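Local coordinates for protein beta-lactamase (Francisella tularensis subsp. tularensis, PDB 3P09) that probably hydrolyses the amide bond of beta-lactam antibiotics, giving substituted beta-amino acids, at residues 66-77 with 137-147. Residues are numbered along the deposited sequence; the frame is centred on the assembly and turned at random.
Sequences FKFLLVGAILDY and LGGLQNLNKFI. With SO4 (sulfate ion), chain E.
Leu137 drops its two methyls as a knob between Leu70, Ala73, Ile74 and Tyr77: CD2 rests 3.8 Å from Ala73 CB, while CD1 lies 4.0 Å from Ile74 CD1. Gly138 closes the preceding helix in a Schellman motif, and Asn142 ND2 ties the turn down with a hydrogen bond to Leu137 O (3.0 Å). Gly139 is the N-cap of the next helix, whose first turn holds a sulfate, probably from the crystallisation liquor, through a hydrogen bond from Gln141 N to O4 (3.1 Å). Residues 140-147 cross the 66-77 part of helix 66-80 at 89°, in the mainly helical domain of the class A fold; Lys67 there is consistent with the SxxK lysine of the active site. Leu143 is the second knob, its CD1 3.8 Å from Leu70 CA and its CD2 at the edge of the Phe66 ring. With CG anti to the backbone N (chi1 178°), Phe146 points its ring at the other helix and lays one face on Ala73, whose CA sits 3.6 Å from the ring centroid in a CH-pi contact. Asp76 CB abuts ring atom CE1, and its carboxylate salt-bridges Lys149. Ile147 CD1 meets Leu69 CD1 at 3.9 Å, the side chains crossing near a right angle.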
ATOM      1  N   PHE A  66      -3.481  -2.295   2.259  1.00 16.04           N
ATOM      2  CA  PHE A  66      -3.443  -3.737   2.495  1.00 12.85           C
ATOM      3  C   PHE A  66      -3.433  -4.496   1.162  1.00 19.09           C
ATOM      4  O   PHE A  66      -2.987  -5.637   1.093  1.00 17.66           O
ATOM      5  CB  PHE A  66      -4.625  -4.189   3.377  1.00 19.72           C
ATOM      6  CG  PHE A  66      -5.863  -4.580   2.607  1.00 21.23           C
ATOM      7  CD1 PHE A  66      -6.781  -3.620   2.202  1.00 22.94           C
ATOM      8  CD2 PHE A  66      -6.118  -5.916   2.310  1.00 21.66           C
ATOM      9  CE1 PHE A  66      -7.921  -3.985   1.500  1.00 22.26           C
ATOM     10  CE2 PHE A  66      -7.246  -6.284   1.603  1.00 25.09           C
ATOM     11  CZ  PHE A  66      -8.150  -5.317   1.193  1.00 22.46           C
ATOM     12  N   LYS A  67      -3.919  -3.865   0.095  1.00 17.10           N
ATOM     13  CA  LYS A  67      -4.025  -4.592  -1.173  1.00 22.84           C
ATOM     14  C   LYS A  67      -2.671  -5.077  -1.727  1.00 26.26           C
ATOM     15  O   LYS A  67      -2.631  -6.060  -2.462  1.00 18.83           O
ATOM     16  CB  LYS A  67      -4.820  -3.782  -2.215  1.00 19.24           C
ATOM     17  CG  LYS A  67      -6.299  -3.647  -1.825  1.00 20.32           C
ATOM     18  CD  LYS A  67      -7.009  -2.522  -2.580  1.00 19.48           C
ATOM     19  CE  LYS A  67      -8.458  -2.399  -2.083  1.00 19.37           C
ATOM     20  NZ  LYS A  67      -9.149  -1.232  -2.712  1.00 20.20           N
ATOM     21  N   PHE A  68      -1.566  -4.418  -1.380  1.00 19.62           N
ATOM     22  CA  PHE A  68      -0.275  -4.923  -1.864  1.00 19.68           C
ATOM     23  C   PHE A  68       0.198  -6.145  -1.076  1.00 20.43           C
ATOM     24  O   PHE A  68       0.886  -7.016  -1.616  1.00 20.15           O
ATOM     25  CB  PHE A  68       0.810  -3.822  -1.993  1.00 18.86           C
ATOM     26  CG  PHE A  68       1.606  -3.550  -0.722  1.00 18.02           C
ATOM     27  CD1 PHE A  68       2.565  -4.454  -0.262  1.00 18.25           C
ATOM     28  CD2 PHE A  68       1.433  -2.350  -0.033  1.00 17.47           C
ATOM     29  CE1 PHE A  68       3.312  -4.188   0.884  1.00 17.38           C
ATOM     30  CE2 PHE A  68       2.175  -2.073   1.131  1.00 20.05           C
ATOM     31  CZ  PHE A  68       3.116  -2.996   1.581  1.00 14.18           C
ATOM     32  N   LEU A  69      -0.189  -6.225   0.192  1.00 18.60           N
ATOM     33  CA  LEU A  69       0.079  -7.429   0.989  1.00 17.08           C
ATOM     34  C   LEU A  69      -0.690  -8.624   0.438  1.00 21.04           C
ATOM     35  O   LEU A  69      -0.184  -9.751   0.370  1.00 21.26           O
ATOM     36  CB  LEU A  69      -0.343  -7.199   2.436  1.00 18.52           C
ATOM     37  CG  LEU A  69       0.448  -6.106   3.140  1.00 18.73           C
ATOM     38  CD1 LEU A  69      -0.150  -5.838   4.541  1.00 17.09           C
ATOM     39  CD2 LEU A  69       1.897  -6.523   3.254  1.00 23.21           C
ATOM     40  N   LEU A  70      -1.931  -8.359   0.058  1.00 18.38           N
ATOM     41  CA  LEU A  70      -2.811  -9.377  -0.506  1.00 18.69           C
ATOM     42  C   LEU A  70      -2.236  -9.921  -1.809  1.00 19.92           C
ATOM     43  O   LEU A  70      -2.209 -11.127  -2.032  1.00 20.70           O
ATOM     44  CB  LEU A  70      -4.193  -8.769  -0.757  1.00 21.78           C
ATOM     45  CG  LEU A  70      -5.210  -9.630  -1.511  1.00 23.25           C
ATOM     46  CD1 LEU A  70      -5.455 -10.955  -0.781  1.00 26.15           C
ATOM     47  CD2 LEU A  70      -6.525  -8.884  -1.752  1.00 20.31           C
ATOM     48  N   VAL A  71      -1.778  -9.020  -2.672  1.00 18.97           N
ATOM     49  CA  VAL A  71      -1.190  -9.435  -3.940  1.00 15.43           C
ATOM     50  C   VAL A  71       0.125 -10.188  -3.711  1.00 22.42           C
ATOM     51  O   VAL A  71       0.411 -11.186  -4.373  1.00 19.03           O
ATOM     52  CB  VAL A  71      -1.032  -8.235  -4.886  1.00 15.60           C
ATOM     53  CG1 VAL A  71      -0.087  -8.560  -6.022  1.00 14.23           C
ATOM     54  CG2 VAL A  71      -2.398  -7.848  -5.405  1.00 16.62           C
ATOM     55  N   GLY A  72       0.908  -9.733  -2.743  1.00 19.39           N
ATOM     56  CA  GLY A  72       2.083 -10.479  -2.336  1.00 19.12           C
ATOM     57  C   GLY A  72       1.730 -11.910  -1.932  1.00 22.49           C
ATOM     58  O   GLY A  72       2.383 -12.871  -2.338  1.00 22.75           O
ATOM     59  N   ALA A  73       0.684 -12.045  -1.127  1.00 17.49           N
ATOM     60  CA  ALA A  73       0.209 -13.350  -0.688  1.00 23.05           C
ATOM     61  C   ALA A  73      -0.206 -14.219  -1.865  1.00 22.82           C
ATOM     62  O   ALA A  73       0.046 -15.421  -1.887  1.00 26.30           O
ATOM     63  CB  ALA A  73      -0.953 -13.188   0.285  1.00 23.07           C
ATOM     64  N   ILE A  74      -0.878 -13.611  -2.834  1.00 24.66           N
ATOM     65  CA  ILE A  74      -1.304 -14.343  -4.016  1.00 20.70           C
ATOM     66  C   ILE A  74      -0.099 -14.852  -4.800  1.00 20.21           C
ATOM     67  O   ILE A  74      -0.092 -15.986  -5.284  1.00 23.91           O
ATOM     68  CB  ILE A  74      -2.186 -13.450  -4.913  1.00 19.88           C
ATOM     69  CG1 ILE A  74      -3.528 -13.192  -4.223  1.00 17.29           C
ATOM     70  CG2 ILE A  74      -2.380 -14.083  -6.306  1.00 16.75           C
ATOM     71  CD1 ILE A  74      -4.453 -14.412  -4.233  1.00 20.67           C
ATOM     72  N   LEU A  75       0.933 -14.025  -4.920  1.00 21.19           N
ATOM     73  CA  LEU A  75       2.135 -14.429  -5.657  1.00 16.60           C
ATOM     74  C   LEU A  75       2.870 -15.564  -4.950  1.00 24.70           C
ATOM     75  O   LEU A  75       3.406 -16.479  -5.590  1.00 24.89           O
ATOM     76  CB  LEU A  75       3.067 -13.231  -5.850  1.00 23.63           C
ATOM     77  CG  LEU A  75       2.504 -12.142  -6.775  1.00 20.68           C
ATOM     78  CD1 LEU A  75       3.315 -10.866  -6.706  1.00 21.63           C
ATOM     79  CD2 LEU A  75       2.450 -12.655  -8.198  1.00 21.66           C
ATOM     80  N   ASP A  76       2.899 -15.497  -3.626  1.00 22.08           N
ATOM     81  CA  ASP A  76       3.504 -16.551  -2.828  1.00 21.50           C
ATOM     82  C   ASP A  76       2.695 -17.825  -3.068  1.00 29.05           C
ATOM     83  O   ASP A  76       3.254 -18.899  -3.282  1.00 33.35           O
ATOM     84  CB  ASP A  76       3.495 -16.130  -1.348  1.00 20.93           C
ATOM     85  CG  ASP A  76       3.853 -17.267  -0.394  1.00 34.09           C
ATOM     86  OD1 ASP A  76       5.051 -17.432  -0.081  1.00 36.29           O
ATOM     87  OD2 ASP A  76       2.931 -17.972   0.073  1.00 35.65           O
ATOM     88  N   TYR A  77       1.371 -17.692  -3.060  1.00 23.04           N
ATOM     89  CA  TYR A  77       0.489 -18.836  -3.307  1.00 26.33           C
ATOM     90  C   TYR A  77       0.837 -19.481  -4.642  1.00 25.15           C
ATOM     91  O   TYR A  77       0.986 -20.707  -4.746  1.00 27.45           O
ATOM     92  CB  TYR A  77      -0.973 -18.389  -3.306  1.00 34.12           C
ATOM     93  CG  TYR A  77      -1.973 -19.524  -3.284  1.00 29.57           C
ATOM     94  CD1 TYR A  77      -2.438 -20.037  -2.079  1.00 38.63           C
ATOM     95  CD2 TYR A  77      -2.446 -20.086  -4.460  1.00 31.02           C
ATOM     96  CE1 TYR A  77      -3.350 -21.082  -2.044  1.00 41.99           C
ATOM     97  CE2 TYR A  77      -3.367 -21.131  -4.438  1.00 32.24           C
ATOM     98  CZ  TYR A  77      -3.814 -21.620  -3.226  1.00 41.30           C
ATOM     99  OH  TYR A  77      -4.720 -22.656  -3.191  1.00 47.57           O
ATOM    100  N   LEU A 137      -7.737 -16.719  -2.109  1.00 26.63           N
ATOM    101  CA  LEU A 137      -6.578 -17.034  -1.267  1.00 30.86           C
ATOM    102  C   LEU A 137      -6.963 -18.012  -0.161  1.00 31.16           C
ATOM    103  O   LEU A 137      -6.110 -18.694   0.415  1.00 34.56           O
ATOM    104  CB  LEU A 137      -6.004 -15.752  -0.631  1.00 27.22           C
ATOM    105  CG  LEU A 137      -4.702 -15.918   0.165  1.00 32.12           C
ATOM    106  CD1 LEU A 137      -3.513 -16.218  -0.757  1.00 28.07           C
ATOM    107  CD2 LEU A 137      -4.414 -14.694   1.007  1.00 23.89           C
ATOM    108  N   GLY A 138      -8.252 -18.063   0.145  1.00 29.76           N
ATOM    109  CA  GLY A 138      -8.752 -18.907   1.216  1.00 29.36           C
ATOM    110  C   GLY A 138      -9.250 -18.124   2.420  1.00 31.04           C
ATOM    111  O   GLY A 138      -9.526 -18.705   3.463  1.00 33.13           O
ATOM    112  N   GLY A 139      -9.363 -16.808   2.282  1.00 25.88           N
ATOM    113  CA  GLY A 139      -9.900 -15.976   3.344  1.00 27.64           C
ATOM    114  C   GLY A 139      -8.865 -15.167   4.107  1.00 27.22           C
ATOM    115  O   GLY A 139      -7.661 -15.267   3.861  1.00 27.42           O
ATOM    116  N   LEU A 140      -9.336 -14.372   5.059  1.00 25.29           N
ATOM    117  CA  LEU A 140      -8.472 -13.455   5.797  1.00 23.92           C
ATOM    118  C   LEU A 140      -7.453 -14.127   6.697  1.00 29.66           C
ATOM    119  O   LEU A 140      -6.372 -13.578   6.937  1.00 29.14           O
ATOM    120  CB  LEU A 140      -9.327 -12.499   6.627  1.00 32.67           C
ATOM    121  CG  LEU A 140     -10.082 -11.500   5.763  1.00 29.60           C
ATOM    122  CD1 LEU A 140     -11.013 -10.674   6.622  1.00 39.29           C
ATOM    123  CD2 LEU A 140      -9.077 -10.601   5.034  1.00 28.85           C
ATOM    124  N   GLN A 141      -7.797 -15.301   7.221  1.00 28.62           N
ATOM    125  CA  GLN A 141      -6.870 -16.008   8.080  1.00 29.49           C
ATOM    126  C   GLN A 141      -5.592 -16.330   7.321  1.00 27.24           C
ATOM    127  O   GLN A 141      -4.492 -16.169   7.849  1.00 31.33           O
ATOM    128  CB  GLN A 141      -7.506 -17.275   8.653  1.00 42.08           C
ATOM    129  CG  GLN A 141      -8.642 -16.993   9.615  1.00 54.75           C
ATOM    130  CD  GLN A 141      -9.188 -18.255  10.252  1.00 68.34           C
ATOM    131  OE1 GLN A 141      -8.958 -18.513  11.434  1.00 74.99           O
ATOM    132  NE2 GLN A 141      -9.910 -19.054   9.468  1.00 68.15           N
ATOM    133  N   ASN A 142      -5.734 -16.759   6.074  1.00 24.23           N
ATOM    134  CA  ASN A 142      -4.573 -17.052   5.242  1.00 25.38           C
ATOM    135  C   ASN A 142      -3.732 -15.820   4.941  1.00 25.34           C
ATOM    136  O   ASN A 142      -2.500 -15.887   4.908  1.00 29.06           O
ATOM    137  CB  ASN A 142      -4.988 -17.743   3.941  1.00 26.07           C
ATOM    138  CG  ASN A 142      -5.333 -19.200   4.158  1.00 37.04           C
ATOM    139  OD1 ASN A 142      -4.929 -19.791   5.157  1.00 37.80           O
ATOM    140  ND2 ASN A 142      -6.076 -19.788   3.228  1.00 36.30           N
ATOM    141  N   LEU A 143      -4.403 -14.701   4.698  1.00 24.15           N
ATOM    142  CA  LEU A 143      -3.708 -13.442   4.480  1.00 24.10           C
ATOM    143  C   LEU A 143      -2.878 -13.055   5.699  1.00 26.54           C
ATOM    144  O   LEU A 143      -1.705 -12.708   5.569  1.00 23.34           O
ATOM    145  CB  LEU A 143      -4.699 -12.330   4.134  1.00 27.17           C
ATOM    146  CG  LEU A 143      -4.126 -10.926   3.949  1.00 26.87           C
ATOM    147  CD1 LEU A 143      -3.010 -10.938   2.913  1.00 24.24           C
ATOM    148  CD2 LEU A 143      -5.245  -9.958   3.547  1.00 24.32           C
ATOM    149  N   ASN A 144      -3.487 -13.103   6.882  1.00 26.13           N
ATOM    150  CA  ASN A 144      -2.762 -12.783   8.109  1.00 26.49           C
ATOM    151  C   ASN A 144      -1.602 -13.743   8.388  1.00 25.38           C
ATOM    152  O   ASN A 144      -0.557 -13.328   8.874  1.00 28.92           O
ATOM    153  CB  ASN A 144      -3.716 -12.717   9.293  1.00 33.72           C
ATOM    154  CG  ASN A 144      -4.602 -11.496   9.238  1.00 39.00           C
ATOM    155  OD1 ASN A 144      -4.117 -10.375   9.081  1.00 42.55           O
ATOM    156  ND2 ASN A 144      -5.909 -11.705   9.331  1.00 33.06           N
ATOM    157  N   LYS A 145      -1.782 -15.023   8.072  1.00 19.14           N
ATOM    158  CA  LYS A 145      -0.655 -15.958   8.123  1.00 29.26           C
ATOM    159  C   LYS A 145       0.494 -15.489   7.221  1.00 25.81           C
ATOM    160  O   LYS A 145       1.658 -15.503   7.611  1.00 23.82           O
ATOM    161  CB  LYS A 145      -1.097 -17.377   7.732  1.00 28.46           C
ATOM    162  CG  LYS A 145      -1.945 -18.061   8.800  1.00 41.91           C
ATOM    163  CD  LYS A 145      -2.089 -19.571   8.561  1.00 55.76           C
ATOM    164  CE  LYS A 145      -3.066 -19.886   7.432  1.00 60.53           C
ATOM    165  NZ  LYS A 145      -3.226 -21.358   7.210  1.00 66.17           N
ATOM    166  N   PHE A 146       0.169 -15.073   6.005  1.00 24.33           N
ATOM    167  CA  PHE A 146       1.217 -14.602   5.107  1.00 25.76           C
ATOM    168  C   PHE A 146       1.914 -13.349   5.643  1.00 25.75           C
ATOM    169  O   PHE A 146       3.140 -13.241   5.611  1.00 24.44           O
ATOM    170  CB  PHE A 146       0.678 -14.353   3.697  1.00 25.85           C
ATOM    171  CG  PHE A 146       1.715 -13.818   2.756  1.00 23.02           C
ATOM    172  CD1 PHE A 146       2.694 -14.660   2.239  1.00 24.02           C
ATOM    173  CD2 PHE A 146       1.719 -12.489   2.389  1.00 23.42           C
ATOM    174  CE1 PHE A 146       3.662 -14.179   1.382  1.00 23.83           C
ATOM    175  CE2 PHE A 146       2.683 -12.003   1.524  1.00 24.67           C
ATOM    176  CZ  PHE A 146       3.659 -12.850   1.024  1.00 23.88           C
ATOM    177  N   ILE A 147       1.130 -12.406   6.147  1.00 20.88           N
ATOM    178  CA  ILE A 147       1.691 -11.200   6.742  1.00 22.68           C
ATOM    179  C   ILE A 147       2.694 -11.553   7.861  1.00 25.57           C
ATOM    180  O   ILE A 147       3.791 -10.982   7.940  1.00 23.06           O
ATOM    181  CB  ILE A 147       0.557 -10.286   7.244  1.00 25.72           C
ATOM    182  CG1 ILE A 147      -0.246  -9.777   6.045  1.00 26.04           C
ATOM    183  CG2 ILE A 147       1.094  -9.108   8.028  1.00 27.22           C
ATOM    184  CD1 ILE A 147      -1.457  -8.966   6.432  1.00 23.26           C
TER
HETATM  185  S   SO4 E 294     -11.939 -15.949   7.398  0.79 76.80           S
HETATM  186  O1  SO4 E 294     -12.400 -15.193   6.232  0.79 77.24           O
HETATM  187  O2  SO4 E 294     -11.789 -15.043   8.535  0.79 78.31           O
HETATM  188  O3  SO4 E 294     -12.922 -16.977   7.730  0.79 80.29           O
HETATM  189  O4  SO4 E 294     -10.652 -16.582   7.110  0.79 65.96           O